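Local coordinates for protein yeast glycogen phosphorylase (Saccharomyces cerevisiae, PDB 1YGP) that belongs to the carbohydrate phosphorylase family of GT-B fold, assembles here as a two-chain protein and carries pyridoxal-5'-phosphate, at residues A[389-393]-A[433-437]; A[671-675]-A[689-693]; A[769-773]-A[816-822]. All coordinates share one frame; numbering follows the deposited sequence.

In the fold
The three contacts follow one another along the chain without overlapping. Contact 1 joins helix 389-399, which leads into strand 400-404 of the nine-stranded mixed sheet, to the later helix 425-445. Contact 2 packs helix 662-678 on strand 688-693, an outermost strand of the six-stranded parallel sheet, and contact 3 joins helix 763-775, just after the last strand of that sheet, to the turn that opens helix 820-840. Contacts 1 and 2 lie on opposite sides of the chain's centre, their centres about 56 Å apart; those of contacts 2 and 3 are about 27 Å apart. They thus sample both halves of the GT-B architecture, each built round its own sheet, and none touches another.

Contact 1. Residues A[389-393]-A[433-437]; sequences WHEAW and DINWF
Over one face of the Trp-389 indole stands the edge of Phe-437: the two six-membered rings make an edge-to-face pair, centroids 5.0 Å apart and planes inclined at 60°. Phe-437 in turn offers its own face to the edge of His-390, the ring centroids lying 4.8 Å apart with 64° between the planes. Within its own helix His-390 also carries Trp-389 CE3 above the centre of one face, so each of the three rings touches the other two. Trp-393, one helical turn on from Trp-389, has the CG1 of Ile-434 over a face of its six-membered ring, a CH-pi contact with CG1 4.2 Å from the centroid. The same CG1 comes to 3.7 Å from CH2 of Trp-389, so Ile-434 touches both indoles. Both tryptophans hold CG anti to the backbone N (chi1 -171° in Trp-393), which carries their six-membered rings across to helix 425-445. Asp-433 meets Trp-389 through its methylene, with CB 3.6 Å from CZ2. Leu-246, from a loop, covers Trp-389, Asp-433 and Phe-437, while Trp-393 leans on Gln-378 of helix 372-384. With the segment axes nearly perpendicular and no closer than 12.5 Å, long side chains span the gap, and the result is an aromatic cluster at a wide helix-helix crossing.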
loop_
_atom_site.group_PDB
_atom_site.type_symbol
_atom_site.label_atom_id
_atom_site.label_comp_id
_atom_site.label_asym_id
_atom_site.label_seq_id
_atom_site.Cartn_x
_atom_site.Cartn_y
_atom_site.Cartn_z
ATOM N N TRP A 389 -26.365 31.829 -16.096
ATOM C CA TRP A 389 -25.323 31.367 -16.997
ATOM C C TRP A 389 -24.340 32.488 -17.251
ATOM O O TRP A 389 -23.129 32.308 -17.167
ATOM C CB TRP A 389 -25.901 30.925 -18.325
ATOM C CG TRP A 389 -24.995 29.989 -19.105
ATOM C CD1 TRP A 389 -25.214 28.635 -19.079
ATOM C CD2 TRP A 389 -23.937 30.337 -19.910
ATOM N NE1 TRP A 389 -24.310 28.114 -19.872
ATOM C CE2 TRP A 389 -23.530 29.084 -20.386
ATOM C CE3 TRP A 389 -23.266 31.496 -20.305
ATOM C CZ2 TRP A 389 -22.448 28.983 -21.258
ATOM C CZ3 TRP A 389 -22.185 31.397 -21.173
ATOM C CH2 TRP A 389 -21.781 30.149 -21.644
ATOM N N HIS A 390 -24.829 33.692 -17.479
ATOM C CA HIS A 390 -23.889 34.750 -17.758
ATOM C C HIS A 390 -23.152 35.267 -16.540
ATOM O O HIS A 390 -21.997 35.667 -16.680
ATOM C CB HIS A 390 -24.645 35.842 -18.486
ATOM C CG HIS A 390 -24.817 35.401 -19.935
ATOM N ND1 HIS A 390 -25.889 34.886 -20.543
ATOM C CD2 HIS A 390 -23.791 35.427 -20.854
ATOM C CE1 HIS A 390 -25.558 34.591 -21.779
ATOM N NE2 HIS A 390 -24.297 34.923 -21.949
ATOM N N GLU A 391 -23.700 35.180 -15.329
ATOM C CA GLU A 391 -22.985 35.703 -14.177
ATOM C C GLU A 391 -21.859 34.732 -13.813
ATOM O O GLU A 391 -20.731 35.130 -13.526
ATOM C CB GLU A 391 -23.966 35.850 -13.065
ATOM C CG GLU A 391 -23.466 36.578 -11.827
ATOM C CD GLU A 391 -24.362 36.343 -10.603
ATOM O OE1 GLU A 391 -25.595 36.331 -10.737
ATOM O OE2 GLU A 391 -23.822 36.152 -9.509
ATOM N N ALA A 392 -22.164 33.432 -13.896
ATOM C CA ALA A 392 -21.241 32.339 -13.645
ATOM C C ALA A 392 -20.051 32.406 -14.595
ATOM O O ALA A 392 -18.879 32.426 -14.177
ATOM C CB ALA A 392 -21.965 31.021 -13.852
ATOM N N TRP A 393 -20.353 32.542 -15.887
ATOM C CA TRP A 393 -19.312 32.634 -16.891
ATOM C C TRP A 393 -18.353 33.806 -16.666
ATOM O O TRP A 393 -17.151 33.715 -16.940
ATOM C CB TRP A 393 -19.943 32.736 -18.288
ATOM C CG TRP A 393 -18.835 32.602 -19.318
ATOM C CD1 TRP A 393 -18.524 33.640 -20.150
ATOM C CD2 TRP A 393 -18.011 31.513 -19.475
ATOM N NE1 TRP A 393 -17.492 33.220 -20.832
ATOM C CE2 TRP A 393 -17.154 31.973 -20.475
ATOM C CE3 TRP A 393 -17.848 30.234 -18.942
ATOM C CZ2 TRP A 393 -16.126 31.173 -20.960
ATOM C CZ3 TRP A 393 -16.817 29.427 -19.424
ATOM C CH2 TRP A 393 -15.963 29.896 -20.425
ATOM N N ASP A 433 -22.573 25.704 -25.685
ATOM C CA ASP A 433 -23.052 27.023 -25.293
ATOM C C ASP A 433 -21.982 28.096 -25.254
ATOM O O ASP A 433 -22.149 29.163 -25.854
ATOM C CB ASP A 433 -23.692 26.977 -23.926
ATOM C CG ASP A 433 -25.127 26.470 -23.871
ATOM O OD1 ASP A 433 -25.621 25.836 -24.809
ATOM O OD2 ASP A 433 -25.753 26.716 -22.844
ATOM N N ILE A 434 -20.869 27.790 -24.585
ATOM C CA ILE A 434 -19.710 28.662 -24.467
ATOM C C ILE A 434 -19.284 29.121 -25.863
ATOM O O ILE A 434 -19.152 30.319 -26.138
ATOM C CB ILE A 434 -18.612 27.830 -23.710
ATOM C CG1 ILE A 434 -18.945 27.808 -22.204
ATOM C CG2 ILE A 434 -17.210 28.399 -23.970
ATOM C CD1 ILE A 434 -18.080 26.877 -21.315
ATOM N N ASN A 435 -19.143 28.168 -26.787
ATOM C CA ASN A 435 -18.715 28.447 -28.154
ATOM C C ASN A 435 -19.709 29.326 -28.885
ATOM O O ASN A 435 -19.303 30.187 -29.667
ATOM C CB ASN A 435 -18.554 27.162 -28.966
ATOM C CG ASN A 435 -17.927 27.419 -30.330
ATOM O OD1 ASN A 435 -16.799 27.866 -30.440
ATOM N ND2 ASN A 435 -18.521 27.130 -31.467
ATOM N N TRP A 436 -21.006 29.143 -28.605
ATOM C CA TRP A 436 -22.060 29.874 -29.285
ATOM C C TRP A 436 -21.952 31.349 -28.998
ATOM O O TRP A 436 -21.818 32.154 -29.924
ATOM C CB TRP A 436 -23.457 29.410 -28.850
ATOM C CG TRP A 436 -24.551 30.126 -29.621
ATOM C CD1 TRP A 436 -25.272 31.110 -29.003
ATOM C CD2 TRP A 436 -24.915 29.916 -30.936
ATOM N NE1 TRP A 436 -26.097 31.539 -29.927
ATOM C CE2 TRP A 436 -25.934 30.871 -31.083
ATOM C CE3 TRP A 436 -24.577 29.100 -32.019
ATOM C CZ2 TRP A 436 -26.622 31.016 -32.295
ATOM C CZ3 TRP A 436 -25.260 29.241 -33.235
ATOM C CH2 TRP A 436 -26.276 30.191 -33.370
ATOM N N PHE A 437 -21.998 31.714 -27.729
ATOM C CA PHE A 437 -21.903 33.111 -27.411
ATOM C C PHE A 437 -20.565 33.695 -27.880
ATOM O O PHE A 437 -20.548 34.815 -28.395
ATOM C CB PHE A 437 -22.088 33.262 -25.922
ATOM C CG PHE A 437 -23.452 32.784 -25.441
ATOM C CD1 PHE A 437 -24.623 33.330 -25.961
ATOM C CD2 PHE A 437 -23.532 31.800 -24.456
ATOM C CE1 PHE A 437 -25.859 32.887 -25.489
ATOM C CE2 PHE A 437 -24.773 31.366 -23.994
ATOM C CZ PHE A 437 -25.936 31.908 -24.509
#

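Contact 2. Residues A[671-675]-A[689-693]; sequences INCVA and KVVFV
Val-690 spreads its two methyl branches against the helix segment 671-675. With CG1 anti to its own backbone N (chi1 175°), that branch reaches CG2 of Ile-671 at 3.9 Å, the two side chains crossing at about a right angle. The other branch, CG2, meets CG1 of Val-674 at 4.0 Å. Ala-675 lies closest to the strand backbone: its CB is 3.8 Å from CB of Val-690 and 3.5 Å from the carbonyl O of the same residue, an oxygen that accepts a hydrogen bond from Asn-679 ND2. The pairing belongs to a beta-alpha-beta unit of the Rossmann-like kind, in which strand 649-654 leads through helix 662-678 into the neighbouring parallel strand 688-693; helix and strand segments run at 141° to each other. Strand side chains alternate accordingly, Val-690 and Phe-692 pointing to the helix, Lys-689 and Val-691 away from it. Phe-692 receives the methyl CG2 of Ile-671 at 4.3 Å from its CD2. Against its CB, at 3.8 Å, lies OD1 of Asn-672, whose amide plane is turned 64° from the phenyl ring. The amide's ND2 binds the carbonyl of Gly-203, and Ile-200 of strand 197-201 touches both Asn-672 and Phe-692. Ile-622 of helix 615-634 packs on Val-690 and Val-674.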
loop_
_atom_site.group_PDB
_atom_site.type_symbol
_atom_site.label_atom_id
_atom_site.label_comp_id
_atom_site.label_asym_id
_atom_site.label_seq_id
_atom_site.Cartn_x
_atom_site.Cartn_y
_atom_site.Cartn_z
ATOM N N ILE A 671 23.344 4.332 -30.082
ATOM C CA ILE A 671 24.285 4.935 -29.136
ATOM C C ILE A 671 25.019 3.814 -28.417
ATOM O O ILE A 671 26.249 3.834 -28.304
ATOM C CB ILE A 671 23.561 5.803 -28.096
ATOM C CG1 ILE A 671 22.831 6.961 -28.756
ATOM C CG2 ILE A 671 24.583 6.384 -27.146
ATOM C CD1 ILE A 671 21.773 7.706 -27.888
ATOM N N ASN A 672 24.277 2.783 -28.014
ATOM C CA ASN A 672 24.841 1.638 -27.305
ATOM C C ASN A 672 25.818 0.820 -28.132
ATOM O O ASN A 672 26.844 0.346 -27.637
ATOM C CB ASN A 672 23.709 0.746 -26.810
ATOM C CG ASN A 672 23.004 1.373 -25.615
ATOM O OD1 ASN A 672 23.648 1.770 -24.643
ATOM N ND2 ASN A 672 21.681 1.488 -25.620
ATOM N N CYS A 673 25.542 0.714 -29.417
ATOM C CA CYS A 673 26.451 0.069 -30.331
ATOM C C CYS A 673 27.753 0.872 -30.501
ATOM O O CYS A 673 28.876 0.332 -30.414
ATOM C CB CYS A 673 25.753 -0.093 -31.658
ATOM S SG CYS A 673 24.324 -1.205 -31.547
ATOM N N VAL A 674 27.650 2.189 -30.737
ATOM C CA VAL A 674 28.821 3.044 -30.869
ATOM C C VAL A 674 29.660 2.864 -29.612
ATOM O O VAL A 674 30.847 2.570 -29.715
ATOM C CB VAL A 674 28.379 4.507 -31.013
ATOM C CG1 VAL A 674 29.580 5.452 -30.980
ATOM C CG2 VAL A 674 27.645 4.656 -32.329
ATOM N N ALA A 675 29.041 2.931 -28.431
ATOM C CA ALA A 675 29.748 2.770 -27.173
ATOM C C ALA A 675 30.453 1.436 -27.086
ATOM O O ALA A 675 31.590 1.389 -26.616
ATOM C CB ALA A 675 28.798 2.864 -25.995
ATOM N N LYS A 689 35.292 7.969 -25.211
ATOM C CA LYS A 689 34.365 7.023 -24.576
ATOM C C LYS A 689 32.937 7.517 -24.802
ATOM O O LYS A 689 32.698 8.731 -24.873
ATOM C CB LYS A 689 34.573 6.941 -23.070
ATOM C CG LYS A 689 35.923 6.393 -22.630
ATOM C CD LYS A 689 35.992 4.910 -22.932
ATOM C CE LYS A 689 37.386 4.331 -22.779
ATOM N NZ LYS A 689 37.884 4.518 -21.430
ATOM N N VAL A 690 31.954 6.640 -24.934
ATOM C CA VAL A 690 30.548 7.013 -25.096
ATOM C C VAL A 690 29.896 6.285 -23.931
ATOM O O VAL A 690 30.207 5.113 -23.691
ATOM C CB VAL A 690 29.942 6.490 -26.419
ATOM C CG1 VAL A 690 28.454 6.792 -26.518
ATOM C CG2 VAL A 690 30.661 7.155 -27.563
ATOM N N VAL A 691 29.008 6.905 -23.169
ATOM C CA VAL A 691 28.379 6.272 -22.017
ATOM C C VAL A 691 26.890 6.593 -22.130
ATOM O O VAL A 691 26.544 7.692 -22.585
ATOM C CB VAL A 691 29.017 6.877 -20.742
ATOM C CG1 VAL A 691 28.222 6.452 -19.531
ATOM C CG2 VAL A 691 30.461 6.410 -20.572
ATOM N N PHE A 692 25.977 5.692 -21.783
ATOM C CA PHE A 692 24.555 6.011 -21.787
ATOM C C PHE A 692 24.040 5.805 -20.366
ATOM O O PHE A 692 24.207 4.701 -19.855
ATOM C CB PHE A 692 23.795 5.089 -22.729
ATOM C CG PHE A 692 22.303 5.399 -22.820
ATOM C CD1 PHE A 692 21.398 4.804 -21.945
ATOM C CD2 PHE A 692 21.832 6.273 -23.800
ATOM C CE1 PHE A 692 20.042 5.090 -22.057
ATOM C CE2 PHE A 692 20.476 6.556 -23.913
ATOM C CZ PHE A 692 19.580 5.962 -23.035
ATOM N N VAL A 693 23.419 6.746 -19.656
ATOM C CA VAL A 693 22.896 6.489 -18.325
ATOM C C VAL A 693 21.427 6.068 -18.347
ATOM O O VAL A 693 20.520 6.785 -18.810
ATOM C CB VAL A 693 23.117 7.742 -17.521
ATOM C CG1 VAL A 693 22.425 7.672 -16.163
ATOM C CG2 VAL A 693 24.633 7.895 -17.356
#

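Contact 3. Residues A[769-773]-A[816-822]; sequences LRYNH and DYYLVSD
Leu-769 against Leu-819, and His-773 against Asp-816 and Asp-822, form the packed part of this contact. CD1 of Leu-769 meets CD2 of buried Leu-819 at 3.7 Å, the side chains crossing at about a right angle. The His-773 ring has Asp-816 O over one face and OD2 of Asp-822 in plane at its edge; ND1 donates to Leu-769 O over 2.9 Å, which restrains the ring's rotation. Asp-816, buried and touching Ile-811 of helix 805-813, ties down the turn before helix 820-840: Val-820 N reaches the syn lone pair of OD1 at 3.1 Å, while Ser-821 OG, at 2.6 Å, and Ser-821 N approach OD2 from one face of the carboxylate. Tyr-817 forms the solvent side, and Arg-770 bridges the two: its CD packs 3.5 Å from CD1 of Leu-819, and its guanidinium, carried by a chain bent at chi2 and chi3, lies flat on the Tyr-817 ring, centres 3.7 Å apart and planes at 19°, a stacked cation-pi pair. The chemistry therefore divides in two: a carboxylate probably stabilised as an anion by the backbone N-H groups of a helix start, and a cation resting on an aromatic face.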
loop_
_atom_site.group_PDB
_atom_site.type_symbol
_atom_site.label_atom_id
_atom_site.label_comp_id
_atom_site.label_asym_id
_atom_site.label_seq_id
_atom_site.Cartn_x
_atom_site.Cartn_y
_atom_site.Cartn_z
ATOM N N LEU A 769 15.043 25.290 -46.544
ATOM C CA LEU A 769 15.989 24.191 -46.641
ATOM C C LEU A 769 15.239 22.878 -46.689
ATOM O O LEU A 769 15.699 21.904 -47.314
ATOM C CB LEU A 769 16.904 24.088 -45.460
ATOM C CG LEU A 769 17.872 25.169 -45.118
ATOM C CD1 LEU A 769 18.516 24.793 -43.819
ATOM C CD2 LEU A 769 18.902 25.338 -46.188
ATOM N N ARG A 770 14.107 22.856 -45.971
ATOM C CA ARG A 770 13.238 21.704 -45.941
ATOM C C ARG A 770 12.725 21.586 -47.372
ATOM O O ARG A 770 13.009 20.546 -47.966
ATOM C CB ARG A 770 12.107 21.950 -44.942
ATOM C CG ARG A 770 11.839 20.764 -44.051
ATOM C CD ARG A 770 12.230 21.039 -42.602
ATOM N NE ARG A 770 11.117 21.363 -41.714
ATOM C CZ ARG A 770 11.178 21.186 -40.381
ATOM N NH1 ARG A 770 12.241 20.700 -39.768
ATOM N NH2 ARG A 770 10.171 21.535 -39.591
ATOM N N TYR A 771 12.110 22.610 -48.006
ATOM C CA TYR A 771 11.609 22.537 -49.392
ATOM C C TYR A 771 12.645 22.045 -50.404
ATOM O O TYR A 771 12.412 21.088 -51.149
ATOM C CB TYR A 771 11.093 23.918 -49.846
ATOM C CG TYR A 771 10.803 24.024 -51.343
ATOM C CD1 TYR A 771 9.567 23.606 -51.858
ATOM C CD2 TYR A 771 11.786 24.519 -52.217
ATOM C CE1 TYR A 771 9.312 23.677 -53.236
ATOM C CE2 TYR A 771 11.537 24.590 -53.590
ATOM C CZ TYR A 771 10.304 24.168 -54.084
ATOM O OH TYR A 771 10.062 24.243 -55.435
ATOM N N ASN A 772 13.803 22.685 -50.449
ATOM C CA ASN A 772 14.864 22.285 -51.350
ATOM C C ASN A 772 15.243 20.826 -51.178
ATOM O O ASN A 772 15.707 20.181 -52.119
ATOM C CB ASN A 772 16.115 23.109 -51.127
ATOM C CG ASN A 772 15.931 24.556 -51.530
ATOM O OD1 ASN A 772 15.166 24.863 -52.442
ATOM N ND2 ASN A 772 16.577 25.519 -50.874
ATOM N N HIS A 773 15.027 20.227 -50.003
ATOM C CA HIS A 773 15.386 18.838 -49.803
ATOM C C HIS A 773 14.589 17.922 -50.682
ATOM O O HIS A 773 15.127 16.906 -51.127
ATOM C CB HIS A 773 15.132 18.380 -48.406
ATOM C CG HIS A 773 16.377 18.389 -47.574
ATOM N ND1 HIS A 773 16.736 19.310 -46.698
ATOM C CD2 HIS A 773 17.326 17.402 -47.586
ATOM C CE1 HIS A 773 17.863 18.924 -46.169
ATOM N NE2 HIS A 773 18.215 17.778 -46.704
ATOM N N ASP A 816 15.136 14.427 -45.240
ATOM C CA ASP A 816 15.796 14.868 -44.026
ATOM C C ASP A 816 15.116 16.074 -43.365
ATOM O O ASP A 816 15.661 17.184 -43.221
ATOM C CB ASP A 816 17.257 15.162 -44.362
ATOM C CG ASP A 816 18.119 15.693 -43.214
ATOM O OD1 ASP A 816 18.207 15.088 -42.143
ATOM O OD2 ASP A 816 18.691 16.758 -43.394
ATOM N N TYR A 817 13.867 15.820 -42.959
ATOM C CA TYR A 817 13.041 16.807 -42.298
ATOM C C TYR A 817 13.664 17.476 -41.072
ATOM O O TYR A 817 13.221 18.551 -40.721
ATOM C CB TYR A 817 11.746 16.132 -41.924
ATOM C CG TYR A 817 10.648 17.072 -41.442
ATOM C CD1 TYR A 817 9.952 17.877 -42.354
ATOM C CD2 TYR A 817 10.313 17.109 -40.088
ATOM C CE1 TYR A 817 8.918 18.713 -41.922
ATOM C CE2 TYR A 817 9.283 17.944 -39.650
ATOM C CZ TYR A 817 8.586 18.737 -40.566
ATOM O OH TYR A 817 7.528 19.510 -40.123
ATOM N N TYR A 818 14.660 16.967 -40.343
ATOM C CA TYR A 818 15.176 17.677 -39.175
ATOM C C TYR A 818 16.514 18.332 -39.433
ATOM O O TYR A 818 17.275 18.627 -38.502
ATOM C CB TYR A 818 15.315 16.721 -38.011
ATOM C CG TYR A 818 13.971 16.142 -37.647
ATOM C CD1 TYR A 818 13.047 16.936 -36.985
ATOM C CD2 TYR A 818 13.655 14.839 -38.031
ATOM C CE1 TYR A 818 11.791 16.410 -36.714
ATOM C CE2 TYR A 818 12.394 14.315 -37.760
ATOM C CZ TYR A 818 11.479 15.110 -37.099
ATOM O OH TYR A 818 10.246 14.596 -36.778
ATOM N N LEU A 819 16.849 18.497 -40.719
ATOM C CA LEU A 819 18.052 19.187 -41.148
ATOM C C LEU A 819 19.377 18.686 -40.572
ATOM O O LEU A 819 20.292 19.468 -40.286
ATOM C CB LEU A 819 17.893 20.695 -40.853
ATOM C CG LEU A 819 16.989 21.622 -41.679
ATOM C CD1 LEU A 819 15.575 21.088 -41.756
ATOM C CD2 LEU A 819 16.927 22.997 -40.997
ATOM N N VAL A 820 19.559 17.369 -40.476
ATOM C CA VAL A 820 20.842 16.846 -40.010
ATOM C C VAL A 820 21.955 17.181 -41.013
ATOM O O VAL A 820 23.011 17.692 -40.632
ATOM C CB VAL A 820 20.761 15.305 -39.798
ATOM C CG1 VAL A 820 22.129 14.682 -39.504
ATOM C CG2 VAL A 820 19.881 15.046 -38.578
ATOM N N SER A 821 21.706 16.960 -42.310
ATOM C CA SER A 821 22.680 17.217 -43.356
ATOM C C SER A 821 23.159 18.662 -43.362
ATOM O O SER A 821 24.362 18.952 -43.462
ATOM C CB SER A 821 22.085 16.924 -44.727
ATOM O OG SER A 821 20.860 16.178 -44.729
ATOM N N ASP A 822 22.174 19.541 -43.137
ATOM C CA ASP A 822 22.414 20.974 -43.238
ATOM C C ASP A 822 23.328 21.479 -42.141
ATOM O O ASP A 822 24.295 22.218 -42.377
ATOM C CB ASP A 822 21.084 21.714 -43.189
ATOM C CG ASP A 822 20.138 21.188 -44.267
ATOM O OD1 ASP A 822 20.254 21.586 -45.429
ATOM O OD2 ASP A 822 19.297 20.356 -43.942
#